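Local coordinates for MstE (Scytonema sp. PCC 10023, PDB 6SBF), which acts as a single-domain class II terpene cyclase that assembles complex isoprenoid scaffolds, probably on the way to merosterols, at residues 252-257 with 292-297; 273-278 with 286-291. The protein carries 1 engineered substitution. All blocks are in the same frame, centred on the assembly; numbering follows the deposited sequence.

Interaction 1 (252-257 with 292-297)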
ATOM      1  N   GLN A 252      13.584  15.611  12.379  1.00 23.44           N
ATOM      2  CA  GLN A 252      14.456  14.448  12.655  1.00 22.38           C
ATOM      3  C   GLN A 252      14.319  13.389  11.549  1.00 21.36           C
ATOM      4  O   GLN A 252      15.091  12.434  11.554  1.00 22.07           O
ATOM      5  CB  GLN A 252      14.149  13.834  14.021  1.00 28.32           C
ATOM      6  CG  GLN A 252      14.424  14.809  15.151  1.00 37.92           C
ATOM      7  CD  GLN A 252      13.148  15.489  15.595  1.00 53.38           C
ATOM      8  OE1 GLN A 252      12.431  16.161  14.830  1.00 46.02           O
ATOM      9  NE2 GLN A 252      12.824  15.250  16.853  1.00 65.96           N
ATOM     10  N   GLY A 253      13.359  13.525  10.642  1.00 18.51           N
ATOM     11  CA  GLY A 253      13.291  12.710   9.433  1.00 20.12           C
ATOM     12  C   GLY A 253      12.229  11.659   9.489  1.00 17.49           C
ATOM     13  O   GLY A 253      12.284  10.728   8.679  1.00 19.66           O
ATOM     14  N   PHE A 254      11.240  11.787  10.363  1.00 16.67           N
ATOM     15  CA  PHE A 254      10.186  10.769  10.426  1.00 14.66           C
ATOM     16  C   PHE A 254       8.805  11.402  10.563  1.00 12.98           C
ATOM     17  O   PHE A 254       8.648  12.562  11.031  1.00 15.51           O
ATOM     18  CB  PHE A 254      10.464   9.796  11.582  1.00 15.74           C
ATOM     19  CG  PHE A 254      10.605  10.413  12.958  1.00 13.96           C
ATOM     20  CD1 PHE A 254       9.498  10.831  13.690  1.00 14.29           C
ATOM     21  CD2 PHE A 254      11.856  10.577  13.532  1.00 17.77           C
ATOM     22  CE1 PHE A 254       9.648  11.371  14.962  1.00 16.32           C
ATOM     23  CE2 PHE A 254      12.018  11.155  14.776  1.00 19.82           C
ATOM     24  CZ  PHE A 254      10.906  11.554  15.481  1.00 17.21           C
ATOM     25  N   VAL A 255       7.804  10.592  10.251  1.00 12.37           N
ATOM     26  CA  VAL A 255       6.395  10.853  10.535  1.00 13.08           C
ATOM     27  C   VAL A 255       6.100  10.228  11.878  1.00 14.11           C
ATOM     28  O   VAL A 255       6.175   9.000  12.051  1.00 13.47           O
ATOM     29  CB  VAL A 255       5.470  10.298   9.460  1.00 14.33           C
ATOM     30  CG1 VAL A 255       4.001  10.496   9.836  1.00 15.49           C
ATOM     31  CG2 VAL A 255       5.790  10.955   8.121  1.00 15.69           C
ATOM     32  N   ALA A 256       5.721  11.094  12.824  1.00 13.84           N
ATOM     33  CA  ALA A 256       5.294  10.701  14.178  1.00 14.68           C
ATOM     34  C   ALA A 256       3.824  10.325  14.160  1.00 14.78           C
ATOM     35  O   ALA A 256       3.002  11.033  13.584  1.00 16.95           O
ATOM     36  CB  ALA A 256       5.570  11.821  15.155  1.00 15.34           C
ATOM     37  N   THR A 257       3.488   9.248  14.850  1.00 13.94           N
ATOM     38  CA  THR A 257       2.107   8.774  15.033  1.00 14.96           C
ATOM     39  C   THR A 257       1.835   8.623  16.539  1.00 14.24           C
ATOM     40  O   THR A 257       2.750   8.518  17.338  1.00 14.78           O
ATOM     41  CB  THR A 257       1.827   7.511  14.205  1.00 15.62           C
ATOM     42  OG1 THR A 257       2.497   6.449  14.865  1.00 15.20           O
ATOM     43  CG2 THR A 257       2.167   7.636  12.742  1.00 17.22           C
ATOM     44  N   ILE A 292      15.364   9.883   4.360  1.00 14.51           N
ATOM     45  CA  ILE A 292      16.310   8.820   3.913  1.00 13.51           C
ATOM     46  C   ILE A 292      17.252   8.514   5.081  1.00 13.88           C
ATOM     47  O   ILE A 292      17.510   7.316   5.380  1.00 14.09           O
ATOM     48  CB  ILE A 292      17.062   9.247   2.637  1.00 15.46           C
ATOM     49  CG1 ILE A 292      16.119   9.267   1.443  1.00 15.70           C
ATOM     50  CG2 ILE A 292      18.257   8.340   2.403  1.00 16.50           C
ATOM     51  CD1 ILE A 292      16.705  10.005   0.236  1.00 17.58           C
ATOM     52  N   GLY A 293      17.852   9.534   5.688  1.00 14.46           N
ATOM     53  CA  GLY A 293      18.819   9.267   6.752  1.00 15.25           C
ATOM     54  C   GLY A 293      18.185   8.500   7.904  1.00 14.68           C
ATOM     55  O   GLY A 293      18.794   7.561   8.454  1.00 16.17           O
ATOM     56  N   TRP A 294      16.978   8.882   8.296  1.00 14.35           N
ATOM     57  CA  TRP A 294      16.328   8.219   9.435  1.00 14.65           C
ATOM     58  C   TRP A 294      16.000   6.765   9.068  1.00 13.61           C
ATOM     59  O   TRP A 294      16.259   5.849   9.861  1.00 15.07           O
ATOM     60  CB  TRP A 294      15.080   8.998   9.828  1.00 14.80           C
ATOM     61  CG  TRP A 294      14.419   8.400  11.033  1.00 14.54           C
ATOM     62  CD1 TRP A 294      14.754   8.619  12.336  1.00 17.05           C
ATOM     63  CD2 TRP A 294      13.278   7.534  11.012  1.00 14.91           C
ATOM     64  NE1 TRP A 294      13.886   7.902  13.130  1.00 15.49           N
ATOM     65  CE2 TRP A 294      12.952   7.261  12.360  1.00 15.10           C
ATOM     66  CE3 TRP A 294      12.470   6.989  10.012  1.00 14.30           C
ATOM     67  CZ2 TRP A 294      11.889   6.437  12.704  1.00 15.34           C
ATOM     68  CZ3 TRP A 294      11.402   6.184  10.341  1.00 13.98           C
ATOM     69  CH2 TRP A 294      11.107   5.922  11.679  1.00 15.56           C
ATOM     70  N   LEU A 295      15.494   6.559   7.845  1.00 13.56           N
ATOM     71  CA  LEU A 295      15.178   5.162   7.453  1.00 14.01           C
ATOM     72  C   LEU A 295      16.487   4.331   7.399  1.00 13.12           C
ATOM     73  O   LEU A 295      16.474   3.170   7.844  1.00 14.55           O
ATOM     74  CB  LEU A 295      14.451   5.162   6.099  1.00 14.31           C
ATOM     75  CG  LEU A 295      13.031   5.680   6.156  1.00 13.50           C
ATOM     76  CD1 LEU A 295      12.476   5.941   4.746  1.00 13.44           C
ATOM     77  CD2 LEU A 295      12.119   4.718   6.878  1.00 14.62           C
ATOM     78  N   LEU A 296      17.583   4.904   6.903  1.00 13.53           N
ATOM     79  CA  LEU A 296      18.843   4.150   6.901  1.00 15.12           C
ATOM     80  C   LEU A 296      19.225   3.750   8.339  1.00 15.13           C
ATOM     81  O   LEU A 296      19.653   2.615   8.567  1.00 16.49           O
ATOM     82  CB  LEU A 296      19.989   4.924   6.248  1.00 15.01           C
ATOM     83  CG  LEU A 296      19.813   5.198   4.771  1.00 16.49           C
ATOM     84  CD1 LEU A 296      20.928   6.107   4.252  1.00 18.01           C
ATOM     85  CD2 LEU A 296      19.778   3.917   4.000  1.00 16.80           C
ATOM     86  N   GLU A 297      19.080   4.679   9.283  1.00 16.44           N
ATOM     87  CA  GLU A 297      19.466   4.401  10.697  1.00 17.60           C
ATOM     88  C   GLU A 297      18.564   3.352  11.346  1.00 16.47           C
ATOM     89  O   GLU A 297      19.090   2.601  12.192  1.00 20.81           O
ATOM     90  CB  GLU A 297      19.526   5.701  11.536  1.00 28.64           C
ATOM     91  CG  GLU A 297      19.933   5.495  13.004  1.00 65.93           C
ATOM     92  CD  GLU A 297      20.441   6.763  13.668  1.00 84.62           C
ATOM     93  OE1 GLU A 297      21.067   6.644  14.750  1.00114.05           O
ATOM     94  OE2 GLU A 297      20.198   7.867  13.107  1.00 84.00           O
TER

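Interaction 2 (273-278 with 286-291)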
ATOM      1  N   ARG A 273       7.617   8.873  -0.496  1.00 12.39           N
ATOM      2  CA  ARG A 273       7.110   8.753  -1.866  1.00 13.28           C
ATOM      3  C   ARG A 273       6.293  10.020  -2.224  1.00 13.03           C
ATOM      4  O   ARG A 273       6.447  10.531  -3.346  1.00 13.97           O
ATOM      5  CB  ARG A 273       6.228   7.530  -2.015  1.00 14.91           C
ATOM      6  CG  ARG A 273       7.036   6.300  -2.184  1.00 17.19           C
ATOM      7  CD  ARG A 273       6.204   5.072  -2.516  1.00 17.37           C
ATOM      8  NE  ARG A 273       5.325   5.083  -3.703  1.00 15.31           N
ATOM      9  CZ  ARG A 273       4.883   3.976  -4.317  1.00 15.08           C
ATOM     10  NH1 ARG A 273       5.382   2.793  -4.023  1.00 16.77           N
ATOM     11  NH2 ARG A 273       3.933   4.049  -5.237  1.00 16.80           N
ATOM     12  N   LEU A 274       5.450  10.481  -1.330  1.00 12.08           N
ATOM     13  CA  LEU A 274       4.656  11.706  -1.589  1.00 12.44           C
ATOM     14  C   LEU A 274       5.586  12.880  -1.911  1.00 12.38           C
ATOM     15  O   LEU A 274       5.316  13.659  -2.861  1.00 14.42           O
ATOM     16  CB  LEU A 274       3.792  11.990  -0.373  1.00 12.69           C
ATOM     17  CG  LEU A 274       3.038  13.323  -0.367  1.00 13.35           C
ATOM     18  CD1 LEU A 274       2.097  13.512  -1.515  1.00 13.52           C
ATOM     19  CD2 LEU A 274       2.266  13.413   0.965  1.00 14.01           C
ATOM     20  N   LEU A 275       6.654  13.020  -1.181  1.00 12.32           N
ATOM     21  CA  LEU A 275       7.574  14.178  -1.307  1.00 14.06           C
ATOM     22  C   LEU A 275       8.380  14.118  -2.627  1.00 14.48           C
ATOM     23  O   LEU A 275       8.938  15.127  -3.012  1.00 16.37           O
ATOM     24  CB  LEU A 275       8.511  14.294  -0.108  1.00 15.03           C
ATOM     25  CG  LEU A 275       7.830  14.630   1.231  1.00 17.92           C
ATOM     26  CD1 LEU A 275       8.841  14.501   2.340  1.00 22.05           C
ATOM     27  CD2 LEU A 275       7.183  15.988   1.199  1.00 21.64           C
ATOM     28  N   LEU A 276       8.407  12.978  -3.319  1.00 14.21           N
ATOM     29  CA  LEU A 276       9.062  12.887  -4.641  1.00 14.68           C
ATOM     30  C   LEU A 276       8.232  13.598  -5.689  1.00 15.68           C
ATOM     31  O   LEU A 276       8.744  13.769  -6.822  1.00 18.69           O
ATOM     32  CB  LEU A 276       9.251  11.435  -5.004  1.00 15.90           C
ATOM     33  CG  LEU A 276      10.260  10.712  -4.107  1.00 19.40           C
ATOM     34  CD1 LEU A 276      10.251   9.261  -4.439  1.00 24.10           C
ATOM     35  CD2 LEU A 276      11.667  11.283  -4.354  1.00 24.04           C
ATOM     36  N   LEU A 277       7.015  14.035  -5.381  1.00 15.54           N
ATOM     37  CA  LEU A 277       6.164  14.669  -6.423  1.00 16.95           C
ATOM     38  C   LEU A 277       6.469  16.153  -6.601  1.00 17.46           C
ATOM     39  O   LEU A 277       5.847  16.753  -7.477  1.00 22.14           O
ATOM     40  CB  LEU A 277       4.692  14.410  -6.098  1.00 14.12           C
ATOM     41  CG  LEU A 277       4.333  12.934  -6.109  1.00 15.64           C
ATOM     42  CD1 LEU A 277       2.891  12.743  -5.672  1.00 16.20           C
ATOM     43  CD2 LEU A 277       4.549  12.272  -7.484  1.00 17.93           C
ATOM     44  N   ASN A 278       7.417  16.676  -5.863  1.00 16.90           N
ATOM     45  CA  ASN A 278       7.935  18.043  -6.066  1.00 17.97           C
ATOM     46  C   ASN A 278       9.450  17.943  -6.075  1.00 19.18           C
ATOM     47  O   ASN A 278      10.038  17.576  -5.094  1.00 20.93           O
ATOM     48  CB  ASN A 278       7.428  19.030  -5.006  1.00 19.51           C
ATOM     49  CG  ASN A 278       7.980  20.429  -5.217  1.00 20.17           C
ATOM     50  OD1 ASN A 278       9.181  20.590  -5.326  1.00 25.99           O
ATOM     51  ND2 ASN A 278       7.110  21.402  -5.333  1.00 23.37           N
ATOM     52  N   ALA A 286      15.269  18.815   1.223  1.00 20.87           N
ATOM     53  CA  ALA A 286      15.944  18.607   2.510  1.00 22.98           C
ATOM     54  C   ALA A 286      15.123  17.616   3.368  1.00 18.57           C
ATOM     55  O   ALA A 286      15.711  16.856   4.122  1.00 19.01           O
ATOM     56  CB  ALA A 286      16.122  19.936   3.229  1.00 22.85           C
ATOM     57  N   ALA A 287      13.798  17.678   3.310  1.00 18.24           N
ATOM     58  CA  ALA A 287      12.939  16.761   4.070  1.00 18.09           C
ATOM     59  C   ALA A 287      13.154  15.333   3.586  1.00 16.47           C
ATOM     60  O   ALA A 287      13.258  14.406   4.386  1.00 16.29           O
ATOM     61  CB  ALA A 287      11.513  17.213   3.924  1.00 18.45           C
ATOM     62  N   ARG A 288      13.201  15.154   2.274  1.00 15.58           N
ATOM     63  CA  ARG A 288      13.510  13.815   1.755  1.00 14.95           C
ATOM     64  C   ARG A 288      14.857  13.293   2.247  1.00 14.48           C
ATOM     65  O   ARG A 288      14.972  12.082   2.600  1.00 15.25           O
ATOM     66  CB  ARG A 288      13.466  13.769   0.234  1.00 16.15           C
ATOM     67  CG  ARG A 288      12.071  13.982  -0.326  1.00 18.26           C
ATOM     68  CD  ARG A 288      11.910  13.499  -1.765  1.00 17.49           C
ATOM     69  NE  ARG A 288      12.985  14.015  -2.619  1.00 18.40           N
ATOM     70  CZ  ARG A 288      13.013  15.198  -3.229  1.00 20.36           C
ATOM     71  NH1 ARG A 288      11.917  15.904  -3.436  1.00 19.80           N
ATOM     72  NH2 ARG A 288      14.154  15.609  -3.733  1.00 23.18           N
ATOM     73  N   ALA A 289      15.884  14.123   2.230  1.00 16.56           N
ATOM     74  CA  ALA A 289      17.214  13.726   2.683  1.00 16.84           C
ATOM     75  C   ALA A 289      17.148  13.300   4.140  1.00 15.96           C
ATOM     76  O   ALA A 289      17.787  12.320   4.535  1.00 16.48           O
ATOM     77  CB  ALA A 289      18.172  14.874   2.487  1.00 19.52           C
ATOM     78  N   ALA A 290      16.380  14.022   4.958  1.00 16.36           N
ATOM     79  CA  ALA A 290      16.226  13.678   6.398  1.00 15.94           C
ATOM     80  C   ALA A 290      15.520  12.329   6.569  1.00 14.51           C
ATOM     81  O   ALA A 290      15.946  11.515   7.392  1.00 15.13           O
ATOM     82  CB  ALA A 290      15.524  14.815   7.165  1.00 18.11           C
ATOM     83  N   ALA A 291      14.473  12.099   5.796  1.00 14.18           N
ATOM     84  CA  ALA A 291      13.694  10.849   5.838  1.00 13.30           C
ATOM     85  C   ALA A 291      14.584   9.679   5.415  1.00 13.70           C
ATOM     86  O   ALA A 291      14.565   8.603   6.039  1.00 14.67           O
ATOM     87  CB  ALA A 291      12.491  10.953   4.958  1.00 14.99           C
TER

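Interaction 1 (252-257 with 292-297)
Phe254 carries CG between its backbone N and carbonyl carbon (chi1 57°), while Trp294 holds CG opposite its N (chi1 -177°); together these torsions lay the benzylic end of the phenylalanine on the indole. Phe254 CB sits 3.5 Å from the centroid of the six-membered indole ring, nearly on the ring normal, a CH-pi contact over the face. The phenyl ring then leans across the pyrrole side, where CD2 comes to 3.4 Å from Trp294 NE1. The two planes make 48°, neither a stack nor an edge-to-face pair. Behind the rings the loop backbone passes close to the helix: Gly253 O lies 3.5 Å from Trp294 CB and is a buried carbonyl with no polar partner in the model. A CB at Gly253 would press on Trp294 CB, and at these backbone angles also on Gln252 O, so both favour glycine. With an alanine here in place of Trp294, the CB and ring of Phe254 would probably lose the flat surface they rest on, leaving a gap between loop and helix. Thr268 of helix 265-275 touches both aromatic side chains. Trp294 and, further on, Trp305, whose NE1 binds Leu295 O, occupy positions consistent with the QW motif of triterpene cyclases. Across the contact itself, cohesion comes from dispersion and CH-pi attraction, so shape rather than polar pairing joins loop 252-257 to the helix.

Interaction 2 (273-278 with 286-291)
Polar contact between Arg288 and the end of helix 265-275 rests on one hydrogen bond: Arg288 NH1 donates to Leu275 O at 3.1 Å, with an N-H...O angle of 162°. The acceptor lies at the guanidinium edge, close to its plane, whereas the donor stands 41° out of the carbonyl plane and therefore off the lone pairs. Asn278 O is also near, 3.0 Å from Arg288 NH1. Leu275 and Asn278 are the first and last residues of a type I beta turn, and both carbonyl oxygens face NH1 from the same side. The positive charge would be expected to be welcome beside Leu275 O, near the C-terminal end of helix 265-275. Apolar contact comes from the arm of the same arginine. Its chain bends at chi3 (-50°), turning the guanidinium toward the turn while its methylenes touch the two leucines. Arg288 CG packs on Leu275 CB at 3.6 Å, and Leu276 brings CD2 to 3.4 Å from Arg288 CD, running aslant the arm. Toward helix 282-298 as well, the CD1 branch of Leu275 reaches Ala287 CB at 4.1 Å, a looser touch. The amide of Asn278 is engaged apart from this: ND2 bonds Glu239, and OD1 receives Val280 N and Asp281 N in the connection to the next helix. The contact thus joins two successive helices of the alpha-alpha barrel, 265-275 and 282-298. Helix 235-248 meets it through Leu246 on Ala287, and Leu276 rests on Lys362 and Ala363 of helix 350-363, beyond which Met366 O accepts Arg288 NH2.

Helix 282-298 serves both contacts: its 286-291 part meets the end of helix 265-275 in interaction 2, and its next turns, 292-297, meet the preceding loop in interaction 1. The segments of interaction 2 therefore fall in sequence between those of interaction 1. Their centres are about 11 Å apart and they touch directly, with Gly253 O 3.7 Å from Ala291 CB and Gly253 CA 3.8 Å from Ala290 CB. Interaction 1 is apolar and aromatic, whereas interaction 2 adds a buried arginine bond. Both centres lie about 18 to 19 Å from the centre of the chain, on the same side; both are packing contacts of the helical barrel in this ligand-free enzyme.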